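Adhesion and penetration protein autotransporter (Haemophilus influenzae, PDB 3SYJ) promotes adherence to and invasion of host cells and self-associates to aggregate bacteria, and is probably also a serine protease. Local coordinates at residues P130-S135 against K229-I234; P149-I154 against M222-A227; N182-R187 against P210-K215. One frame throughout, in Å; residues are numbered along the deposited sequence.

All three contacts lie in the peptidase S6 region of the Hap passenger, a chymotrypsin-like part, and each reaches the same antiparallel sheet in a different way. Contact 2 is the regular one: two neighbouring strands, 151-155 and 221-226, paired in a buried core. Contact 1 uses the neighbouring strand, 231-238, and the two touch through backbone bonds, but its partner is a loop that crosses the strand and has one side partly exposed. Contact 3 joins the end of strand 179-182 and the residues after it to the buried start of the loop 210-215. A single bridge and apolar packing mark contact 1, sulfur and guanidinium chemistry contact 2, and a proline CH-pi contact on an imidazole face contact 3.

Contact 1 (P130-S135 against K229-I234); sequences PIDMTS and KQKWLI
Asp132 and Thr134 hold both polar backbone atoms of Ile234, and this single bridge illustrates how a loop is fixed to a strand that it crosses. Ile234 N donates to Asp132 O (3.0 Å), and Ile234 O accepts from Thr134 N (3.1 Å), the two bonds spanning Met133. The two pieces of chain run 82° apart, so the pairing goes no further. Packing is dense around the bridge. Leu233 CD2 presses on Asp132 CB at 3.3 Å, and Leu233 CB lies beside the CG2 methyl of Thr134. Ile131 places CG1 anti to its own amide nitrogen (chi1 -166°), which lays that branch against Trp232, 3.5 Å from CG1 to O. Its other branch, CG2, meets Ile234 CG2 at 3.9 Å, and the two isoleucines cross at about a right angle. Met133 comes to the same Ile234 methyl from alongside, its chain extended. The carboxylate end of Asp132 and the exposed Lys231 form the looser, solvent side. Asp132 OD2 lies near Lys231 CE, but a bend at the lysine's end (chi4 61°) keeps NZ 4.2 Å from OD2, so any attraction is probably modest and no salt bridge forms. A water takes the N-H of Asp132 and donates to the carbonyl of Trp232. Ile131 also bonds through its backbone to Leu62, and Thr134 OG1 bonds to Asn235. With ties to both strand 61-64 and strand 231-238, the segment is consistent with the linker joining the two beta-barrels of a chymotrypsin-like protease.

Contact 2 (P149-I154 against M222-A227); sequences PERVRI and MFIYDA
The guanidinium group of Arg151 carries the methyl CD1 of Ile224 on one face, 3.9 Å above the plane and over its centre, and has Met222 SD at its edge, in the plane. There NH1 points at the sulfur in a weak hydrogen bond of 3.7 Å that is fairly straight, 162° at the hydrogen. The two aromatic rings are met at their edges: Phe223 by Val152 O and by Ile154 CG2, which is 4.0 Å from CE2, and Tyr225 by Pro149 CG near CD2. Tyr225 also forms an edge-to-face pair with Trp232 of the adjoining strand. Met222 reaches the arginine because its chain is bent at both chi2 (-105°) and chi3 (105°), curling CE back to 3.3 Å from Arg151 CD, a tight fit against the aliphatic part. Between these two sets of side chains the strands pair antiparallel. Val152 and Phe223 form the hydrogen-bonded pair, with Phe223 N to Val152 O at 2.8 Å and Val152 N to Phe223 O at 3.0 Å; Tyr225 N adds a bond to Glu150 O. Arg151 with Ile224 and Arg153 with Met222 are the non-hydrogen-bonded pairs and share one face, while Val152 and Phe223 take the other and meet through CG2 and CB. The side of Val152, Phe223 and Ile154 is largely apolar, with Glu150 bonding to Lys45 N at its end. Arg153 turns away to a salt bridge with Asp217, beside the probable nucleophile Ser218. Arg151, by contrast, has only weak partners here, the thioether and, through NE, Tyr206 OH, so its buried surroundings probably matter for its charge.

Contact 3 (N182-R187 against P210-K215); sequences NTHNQR and PIAGSK
Pro210 CB lies over one face of the His184 ring, toward its rim, the two side chains crossing at about a right angle, and how the ring gets there is a matter of torsions. Its CG stands beside the backbone nitrogen, and a chi2 of -79° turns the flat of the imidazole to the proline, whose CB sits 3.8 Å from the ring centroid in a CH-pi contact. At the ring's edge comes Ala212, its CB 3.7 Å from His184 CD2, so proline and alanine together probably limit how the ring can turn. Asn182 adopts the more confined rotamer, CG between its own N and carbonyl carbon (chi1 58°). From that position ND2 reaches forward to Thr183 O (3.0 Å), OD1 bonds to Leu209 N, and the amide lies against Pro210 at the same time. Thr183 in turn donates from OG1 to His184 O, in the carbonyl plane and on a lone pair. Across the contact, Ile211 N donates to Asn182 O at 3.1 Å, a bond bent to 136° at the hydrogen, and Pro210 CA brings a C-H to the same oxygen at 3.2 Å. A water accepts from His184 N and donates to Ile211 O. With proline supplying no N-H, one bent bond and a water link the backbones here, the C-H contact being a supplement, while Thr183 and Ala212 bond elsewhere, to Arg151 and His2.

Contact 1 (P130-S135 against K229-I234)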
loop_
_atom_site.group_PDB
_atom_site.type_symbol
_atom_site.label_atom_id
_atom_site.label_comp_id
_atom_site.label_asym_id
_atom_site.label_seq_id
_atom_site.Cartn_x
_atom_site.Cartn_y
_atom_site.Cartn_z
ATOM N N PRO A 130 -43.837 -9.171 -38.604
ATOM C CA PRO A 130 -44.657 -8.492 -39.614
ATOM C C PRO A 130 -44.931 -7.052 -39.210
ATOM O O PRO A 130 -44.764 -6.694 -38.041
ATOM C CB PRO A 130 -45.968 -9.286 -39.602
ATOM C CG PRO A 130 -45.604 -10.622 -39.039
ATOM C CD PRO A 130 -44.499 -10.363 -38.054
ATOM N N ILE A 131 -45.348 -6.231 -40.170
ATOM C CA ILE A 131 -45.688 -4.845 -39.890
ATOM C C ILE A 131 -47.199 -4.662 -39.970
ATOM O O ILE A 131 -47.868 -5.304 -40.779
ATOM C CB ILE A 131 -44.962 -3.869 -40.858
ATOM C CG1 ILE A 131 -45.056 -2.437 -40.350
ATOM C CG2 ILE A 131 -45.511 -3.967 -42.270
ATOM C CD1 ILE A 131 -43.916 -1.566 -40.823
ATOM N N ASP A 132 -47.735 -3.800 -39.115
ATOM C CA ASP A 132 -49.158 -3.512 -39.134
ATOM C C ASP A 132 -49.522 -2.633 -40.319
ATOM O O ASP A 132 -48.689 -1.865 -40.812
ATOM C CB ASP A 132 -49.586 -2.824 -37.837
ATOM C CG ASP A 132 -49.502 -3.739 -36.635
ATOM O OD1 ASP A 132 -49.219 -4.939 -36.823
ATOM O OD2 ASP A 132 -49.720 -3.256 -35.506
ATOM N N MET A 133 -50.773 -2.752 -40.762
ATOM C CA MET A 133 -51.332 -1.902 -41.806
ATOM C C MET A 133 -52.089 -0.677 -41.262
ATOM O O MET A 133 -52.669 -0.717 -40.173
ATOM C CB MET A 133 -52.300 -2.712 -42.657
ATOM C CG MET A 133 -51.694 -3.925 -43.308
ATOM S SD MET A 133 -52.897 -4.649 -44.421
ATOM C CE MET A 133 -51.901 -5.880 -45.243
ATOM N N THR A 134 -52.088 0.413 -42.029
ATOM C CA THR A 134 -52.975 1.532 -41.737
ATOM C C THR A 134 -54.386 1.057 -42.067
ATOM O O THR A 134 -54.560 0.154 -42.888
ATOM C CB THR A 134 -52.612 2.811 -42.547
ATOM O OG1 THR A 134 -52.535 2.507 -43.946
ATOM C CG2 THR A 134 -51.283 3.377 -42.080
ATOM N N SER A 135 -55.394 1.639 -41.428
ATOM C CA SER A 135 -56.740 1.085 -41.545
ATOM C C SER A 135 -57.720 1.940 -42.346
ATOM O O SER A 135 -58.765 1.452 -42.776
ATOM C CB SER A 135 -57.310 0.795 -40.161
ATOM O OG SER A 135 -57.263 1.955 -39.359
ATOM N N LYS A 229 -49.478 6.338 -31.994
ATOM C CA LYS A 229 -49.210 4.939 -31.664
ATOM C C LYS A 229 -47.720 4.651 -31.470
ATOM O O LYS A 229 -47.353 3.679 -30.811
ATOM C CB LYS A 229 -49.749 4.008 -32.755
ATOM C CG LYS A 229 -51.232 4.145 -33.079
ATOM C CD LYS A 229 -51.639 3.090 -34.104
ATOM C CE LYS A 229 -52.996 3.364 -34.736
ATOM N NZ LYS A 229 -54.139 3.169 -33.805
ATOM N N GLN A 230 -46.873 5.495 -32.056
ATOM C CA GLN A 230 -45.430 5.268 -32.073
ATOM C C GLN A 230 -45.058 4.019 -32.868
ATOM O O GLN A 230 -44.222 3.220 -32.445
ATOM C CB GLN A 230 -44.866 5.179 -30.653
ATOM C CG GLN A 230 -45.057 6.443 -29.845
ATOM C CD GLN A 230 -43.907 6.696 -28.895
ATOM O OE1 GLN A 230 -43.539 5.828 -28.092
ATOM N NE2 GLN A 230 -43.323 7.892 -28.986
ATOM N N LYS A 231 -45.679 3.867 -34.029
ATOM C CA LYS A 231 -45.509 2.676 -34.842
ATOM C C LYS A 231 -45.187 3.097 -36.248
ATOM O O LYS A 231 -45.752 4.065 -36.746
ATOM C CB LYS A 231 -46.824 1.899 -34.920
ATOM C CG LYS A 231 -46.982 0.743 -33.971
ATOM C CD LYS A 231 -48.279 -0.008 -34.276
ATOM C CE LYS A 231 -48.268 -1.391 -33.644
ATOM N NZ LYS A 231 -48.147 -1.338 -32.155
ATOM N N TRP A 232 -44.302 2.361 -36.903
ATOM C CA TRP A 232 -44.284 2.394 -38.353
ATOM C C TRP A 232 -45.399 1.471 -38.845
ATOM O O TRP A 232 -45.607 0.380 -38.305
ATOM C CB TRP A 232 -42.923 1.966 -38.902
ATOM C CG TRP A 232 -41.861 3.035 -38.815
ATOM C CD1 TRP A 232 -40.854 3.128 -37.890
ATOM C CD2 TRP A 232 -41.700 4.157 -39.695
ATOM N NE1 TRP A 232 -40.077 4.242 -38.142
ATOM C CE2 TRP A 232 -40.576 4.890 -39.246
ATOM C CE3 TRP A 232 -42.397 4.616 -40.820
ATOM C CZ2 TRP A 232 -40.130 6.049 -39.885
ATOM C CZ3 TRP A 232 -41.949 5.780 -41.457
ATOM C CH2 TRP A 232 -40.831 6.475 -40.984
ATOM N N LEU A 233 -46.145 1.930 -39.839
ATOM C CA LEU A 233 -47.204 1.129 -40.444
ATOM C C LEU A 233 -46.958 1.122 -41.929
ATOM O O LEU A 233 -46.436 2.103 -42.469
ATOM C CB LEU A 233 -48.577 1.748 -40.172
ATOM C CG LEU A 233 -49.037 1.801 -38.716
ATOM C CD1 LEU A 233 -50.047 2.906 -38.494
ATOM C CD2 LEU A 233 -49.630 0.472 -38.332
ATOM N N ILE A 234 -47.308 0.035 -42.606
ATOM C CA ILE A 234 -47.293 0.098 -44.052
ATOM C C ILE A 234 -48.542 0.866 -44.465
ATOM O O ILE A 234 -49.634 0.602 -43.957
ATOM C CB ILE A 234 -47.208 -1.282 -44.753
ATOM C CG1 ILE A 234 -47.251 -1.073 -46.272
ATOM C CG2 ILE A 234 -48.322 -2.204 -44.297
ATOM C CD1 ILE A 234 -46.883 -2.278 -47.081
HETATM O O HOH W 1 -46.350 -2.178 -37.286
#

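Contact 2 (P149-I154 against M222-A227)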
loop_
_atom_site.group_PDB
_atom_site.type_symbol
_atom_site.label_atom_id
_atom_site.label_comp_id
_atom_site.label_asym_id
_atom_site.label_seq_id
_atom_site.Cartn_x
_atom_site.Cartn_y
_atom_site.Cartn_z
ATOM N N PRO A 149 -45.591 12.260 -39.006
ATOM C CA PRO A 149 -44.437 13.129 -39.272
ATOM C C PRO A 149 -43.428 12.546 -40.249
ATOM O O PRO A 149 -42.793 13.305 -40.979
ATOM C CB PRO A 149 -43.779 13.266 -37.901
ATOM C CG PRO A 149 -44.198 12.071 -37.150
ATOM C CD PRO A 149 -45.551 11.674 -37.657
ATOM N N GLU A 150 -43.270 11.226 -40.249
ATOM C CA GLU A 150 -42.296 10.575 -41.115
ATOM C C GLU A 150 -42.968 9.643 -42.122
ATOM O O GLU A 150 -44.008 9.041 -41.841
ATOM C CB GLU A 150 -41.269 9.820 -40.274
ATOM C CG GLU A 150 -40.622 10.670 -39.184
ATOM C CD GLU A 150 -39.460 11.513 -39.677
ATOM O OE1 GLU A 150 -39.200 11.524 -40.900
ATOM O OE2 GLU A 150 -38.794 12.159 -38.838
ATOM N N ARG A 151 -42.377 9.546 -43.307
ATOM C CA ARG A 151 -42.891 8.678 -44.357
ATOM C C ARG A 151 -41.712 8.215 -45.207
ATOM O O ARG A 151 -40.863 9.029 -45.571
ATOM C CB ARG A 151 -43.923 9.415 -45.222
ATOM C CG ARG A 151 -45.186 8.605 -45.458
ATOM C CD ARG A 151 -45.892 8.920 -46.763
ATOM N NE ARG A 151 -46.873 9.994 -46.671
ATOM C CZ ARG A 151 -48.155 9.888 -47.024
ATOM N NH1 ARG A 151 -48.641 8.749 -47.485
ATOM N NH2 ARG A 151 -48.956 10.935 -46.921
ATOM N N VAL A 152 -41.646 6.919 -45.518
ATOM C CA VAL A 152 -40.534 6.380 -46.307
ATOM C C VAL A 152 -40.989 5.336 -47.336
ATOM O O VAL A 152 -42.095 4.799 -47.238
ATOM C CB VAL A 152 -39.455 5.743 -45.411
ATOM C CG1 VAL A 152 -38.926 6.748 -44.405
ATOM C CG2 VAL A 152 -40.015 4.530 -44.694
ATOM N N ARG A 153 -40.137 5.061 -48.323
ATOM C CA ARG A 153 -40.392 4.004 -49.305
ATOM C C ARG A 153 -39.093 3.296 -49.676
ATOM O O ARG A 153 -37.997 3.753 -49.348
ATOM C CB ARG A 153 -41.084 4.543 -50.570
ATOM C CG ARG A 153 -40.195 5.399 -51.490
ATOM C CD ARG A 153 -40.725 5.428 -52.933
ATOM N NE ARG A 153 -40.715 4.087 -53.524
ATOM C CZ ARG A 153 -39.680 3.549 -54.169
ATOM N NH1 ARG A 153 -38.560 4.246 -54.346
ATOM N NH2 ARG A 153 -39.768 2.312 -54.655
ATOM N N ILE A 154 -39.210 2.175 -50.368
ATOM C CA ILE A 154 -38.044 1.366 -50.654
ATOM C C ILE A 154 -38.377 0.458 -51.817
ATOM O O ILE A 154 -39.505 -0.021 -51.928
ATOM C CB ILE A 154 -37.653 0.530 -49.416
ATOM C CG1 ILE A 154 -36.446 -0.368 -49.728
ATOM C CG2 ILE A 154 -38.849 -0.289 -48.935
ATOM C CD1 ILE A 154 -35.915 -1.143 -48.535
ATOM N N MET A 222 -44.703 1.450 -49.180
ATOM C CA MET A 222 -44.526 2.802 -48.697
ATOM C C MET A 222 -45.049 2.792 -47.266
ATOM O O MET A 222 -46.122 2.253 -46.999
ATOM C CB MET A 222 -45.295 3.764 -49.609
ATOM C CG MET A 222 -45.346 5.208 -49.173
ATOM S SD MET A 222 -46.941 5.671 -48.486
ATOM C CE MET A 222 -46.515 5.707 -46.774
ATOM N N PHE A 223 -44.273 3.354 -46.342
ATOM C CA PHE A 223 -44.577 3.268 -44.918
ATOM C C PHE A 223 -44.815 4.639 -44.320
ATOM O O PHE A 223 -44.208 5.621 -44.738
ATOM C CB PHE A 223 -43.414 2.613 -44.168
ATOM C CG PHE A 223 -43.048 1.256 -44.679
ATOM C CD1 PHE A 223 -43.593 0.118 -44.107
ATOM C CD2 PHE A 223 -42.158 1.116 -45.733
ATOM C CE1 PHE A 223 -43.259 -1.146 -44.577
ATOM C CE2 PHE A 223 -41.815 -0.142 -46.207
ATOM C CZ PHE A 223 -42.370 -1.277 -45.623
ATOM N N ILE A 224 -45.691 4.708 -43.324
ATOM C CA ILE A 224 -45.956 5.972 -42.658
ATOM C C ILE A 224 -45.824 5.815 -41.149
ATOM O O ILE A 224 -46.189 4.779 -40.585
ATOM C CB ILE A 224 -47.339 6.557 -43.059
ATOM C CG1 ILE A 224 -47.430 8.051 -42.706
ATOM C CG2 ILE A 224 -48.488 5.738 -42.454
ATOM C CD1 ILE A 224 -48.656 8.741 -43.272
ATOM N N TYR A 225 -45.265 6.829 -40.496
ATOM C CA TYR A 225 -45.115 6.770 -39.052
ATOM C C TYR A 225 -46.313 7.389 -38.339
ATOM O O TYR A 225 -46.605 8.573 -38.516
ATOM C CB TYR A 225 -43.837 7.473 -38.602
ATOM C CG TYR A 225 -43.512 7.233 -37.133
ATOM C CD1 TYR A 225 -43.059 5.995 -36.705
ATOM C CD2 TYR A 225 -43.665 8.236 -36.186
ATOM C CE1 TYR A 225 -42.754 5.757 -35.380
ATOM C CE2 TYR A 225 -43.366 8.011 -34.852
ATOM C CZ TYR A 225 -42.910 6.763 -34.454
ATOM O OH TYR A 225 -42.597 6.508 -33.143
ATOM N N ASP A 226 -46.999 6.574 -37.539
ATOM C CA ASP A 226 -48.061 7.047 -36.656
ATOM C C ASP A 226 -47.438 7.478 -35.328
ATOM O O ASP A 226 -46.972 6.645 -34.560
ATOM C CB ASP A 226 -49.086 5.933 -36.426
ATOM C CG ASP A 226 -50.324 6.412 -35.682
ATOM O OD1 ASP A 226 -50.189 7.200 -34.721
ATOM O OD2 ASP A 226 -51.438 5.992 -36.055
ATOM N N ALA A 227 -47.426 8.781 -35.067
ATOM C CA ALA A 227 -46.746 9.325 -33.890
ATOM C C ALA A 227 -47.539 9.109 -32.603
ATOM O O ALA A 227 -46.970 9.061 -31.512
ATOM C CB ALA A 227 -46.458 10.807 -34.086
#

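Contact 3 (N182-R187 against P210-K215)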
loop_
_atom_site.group_PDB
_atom_site.type_symbol
_atom_site.label_atom_id
_atom_site.label_comp_id
_atom_site.label_asym_id
_atom_site.label_seq_id
_atom_site.Cartn_x
_atom_site.Cartn_y
_atom_site.Cartn_z
ATOM N N ASN A 182 -36.773 8.829 -47.493
ATOM C CA ASN A 182 -38.137 9.283 -47.223
ATOM C C ASN A 182 -38.889 9.476 -48.540
ATOM O O ASN A 182 -38.270 9.547 -49.604
ATOM C CB ASN A 182 -38.187 10.533 -46.337
ATOM C CG ASN A 182 -37.429 11.708 -46.919
ATOM O OD1 ASN A 182 -36.236 11.873 -46.679
ATOM N ND2 ASN A 182 -38.134 12.556 -47.666
ATOM N N THR A 183 -40.214 9.522 -48.490
ATOM C CA THR A 183 -40.986 9.736 -49.712
ATOM C C THR A 183 -40.960 11.206 -50.112
ATOM O O THR A 183 -40.539 12.068 -49.335
ATOM C CB THR A 183 -42.453 9.315 -49.548
ATOM O OG1 THR A 183 -43.120 10.211 -48.647
ATOM C CG2 THR A 183 -42.533 7.902 -49.012
ATOM N N HIS A 184 -41.419 11.489 -51.323
ATOM C CA HIS A 184 -41.611 12.868 -51.744
ATOM C C HIS A 184 -42.766 13.476 -50.963
ATOM O O HIS A 184 -43.388 12.806 -50.131
ATOM C CB HIS A 184 -41.872 12.947 -53.251
ATOM C CG HIS A 184 -40.624 12.938 -54.077
ATOM N ND1 HIS A 184 -39.836 14.058 -54.243
ATOM C CD2 HIS A 184 -40.011 11.943 -54.761
ATOM C CE1 HIS A 184 -38.798 13.755 -55.002
ATOM N NE2 HIS A 184 -38.880 12.479 -55.328
ATOM N N ASN A 185 -43.050 14.744 -51.240
ATOM C CA ASN A 185 -44.112 15.476 -50.559
ATOM C C ASN A 185 -45.498 14.981 -50.931
ATOM O O ASN A 185 -45.702 14.406 -52.002
ATOM C CB ASN A 185 -44.032 16.960 -50.900
ATOM C CG ASN A 185 -42.781 17.616 -50.364
ATOM O OD1 ASN A 185 -42.219 17.191 -49.358
ATOM N ND2 ASN A 185 -42.348 18.673 -51.028
ATOM N N GLN A 186 -46.445 15.238 -50.035
ATOM C CA GLN A 186 -47.850 14.922 -50.247
ATOM C C GLN A 186 -48.410 15.713 -51.427
ATOM O O GLN A 186 -48.281 16.935 -51.485
ATOM C CB GLN A 186 -48.641 15.229 -48.976
ATOM C CG GLN A 186 -50.131 14.998 -49.096
ATOM C CD GLN A 186 -50.490 13.536 -49.292
ATOM O OE1 GLN A 186 -50.702 13.092 -50.422
ATOM N NE2 GLN A 186 -50.564 12.781 -48.195
ATOM N N ARG A 187 -49.050 15.016 -52.355
ATOM C CA ARG A 187 -49.418 15.618 -53.625
ATOM C C ARG A 187 -50.792 15.159 -54.110
ATOM O O ARG A 187 -50.966 14.849 -55.290
ATOM C CB ARG A 187 -48.373 15.243 -54.679
ATOM C CG ARG A 187 -48.131 16.283 -55.748
ATOM C CD ARG A 187 -46.986 17.200 -55.349
ATOM N NE ARG A 187 -46.151 17.648 -56.475
ATOM C CZ ARG A 187 -45.921 16.967 -57.601
ATOM N NH1 ARG A 187 -46.455 15.767 -57.804
ATOM N NH2 ARG A 187 -45.138 17.493 -58.538
ATOM N N PRO A 210 -35.536 12.414 -50.340
ATOM C CA PRO A 210 -36.741 11.980 -51.056
ATOM C C PRO A 210 -36.358 11.061 -52.197
ATOM O O PRO A 210 -35.372 11.327 -52.884
ATOM C CB PRO A 210 -37.306 13.280 -51.631
ATOM C CG PRO A 210 -36.547 14.386 -50.978
ATOM C CD PRO A 210 -35.224 13.830 -50.591
ATOM N N ILE A 211 -37.127 10.000 -52.403
ATOM C CA ILE A 211 -36.844 9.055 -53.476
ATOM C C ILE A 211 -38.126 8.634 -54.191
ATOM O O ILE A 211 -39.126 8.284 -53.559
ATOM C CB ILE A 211 -36.090 7.821 -52.943
ATOM C CG1 ILE A 211 -35.593 6.937 -54.088
ATOM C CG2 ILE A 211 -36.959 7.032 -51.968
ATOM C CD1 ILE A 211 -34.745 5.777 -53.606
ATOM N N ALA A 212 -38.092 8.682 -55.514
ATOM C CA ALA A 212 -39.258 8.347 -56.318
ATOM C C ALA A 212 -39.061 6.983 -56.947
ATOM O O ALA A 212 -37.932 6.555 -57.174
ATOM C CB ALA A 212 -39.469 9.397 -57.396
ATOM N N GLY A 213 -40.162 6.306 -57.240
ATOM C CA GLY A 213 -40.099 4.986 -57.833
ATOM C C GLY A 213 -40.020 5.070 -59.340
ATOM O O GLY A 213 -40.233 6.132 -59.918
ATOM N N SER A 214 -39.712 3.944 -59.974
ATOM C CA SER A 214 -39.617 3.865 -61.426
ATOM C C SER A 214 -40.039 2.471 -61.888
ATOM O O SER A 214 -40.588 1.699 -61.104
ATOM C CB SER A 214 -38.192 4.168 -61.874
ATOM O OG SER A 214 -37.254 3.513 -61.041
ATOM N N LYS A 215 -39.797 2.146 -63.154
ATOM C CA LYS A 215 -40.125 0.810 -63.642
ATOM C C LYS A 215 -39.442 -0.243 -62.790
ATOM O O LYS A 215 -38.220 -0.232 -62.644
ATOM C CB LYS A 215 -39.724 0.629 -65.106
ATOM C CG LYS A 215 -40.749 1.142 -66.092
ATOM C CD LYS A 215 -40.154 1.253 -67.484
ATOM C CE LYS A 215 -40.993 2.162 -68.372
ATOM N NZ LYS A 215 -40.259 2.576 -69.605
HETATM O O HOH W 2 -41.667 9.147 -52.856
#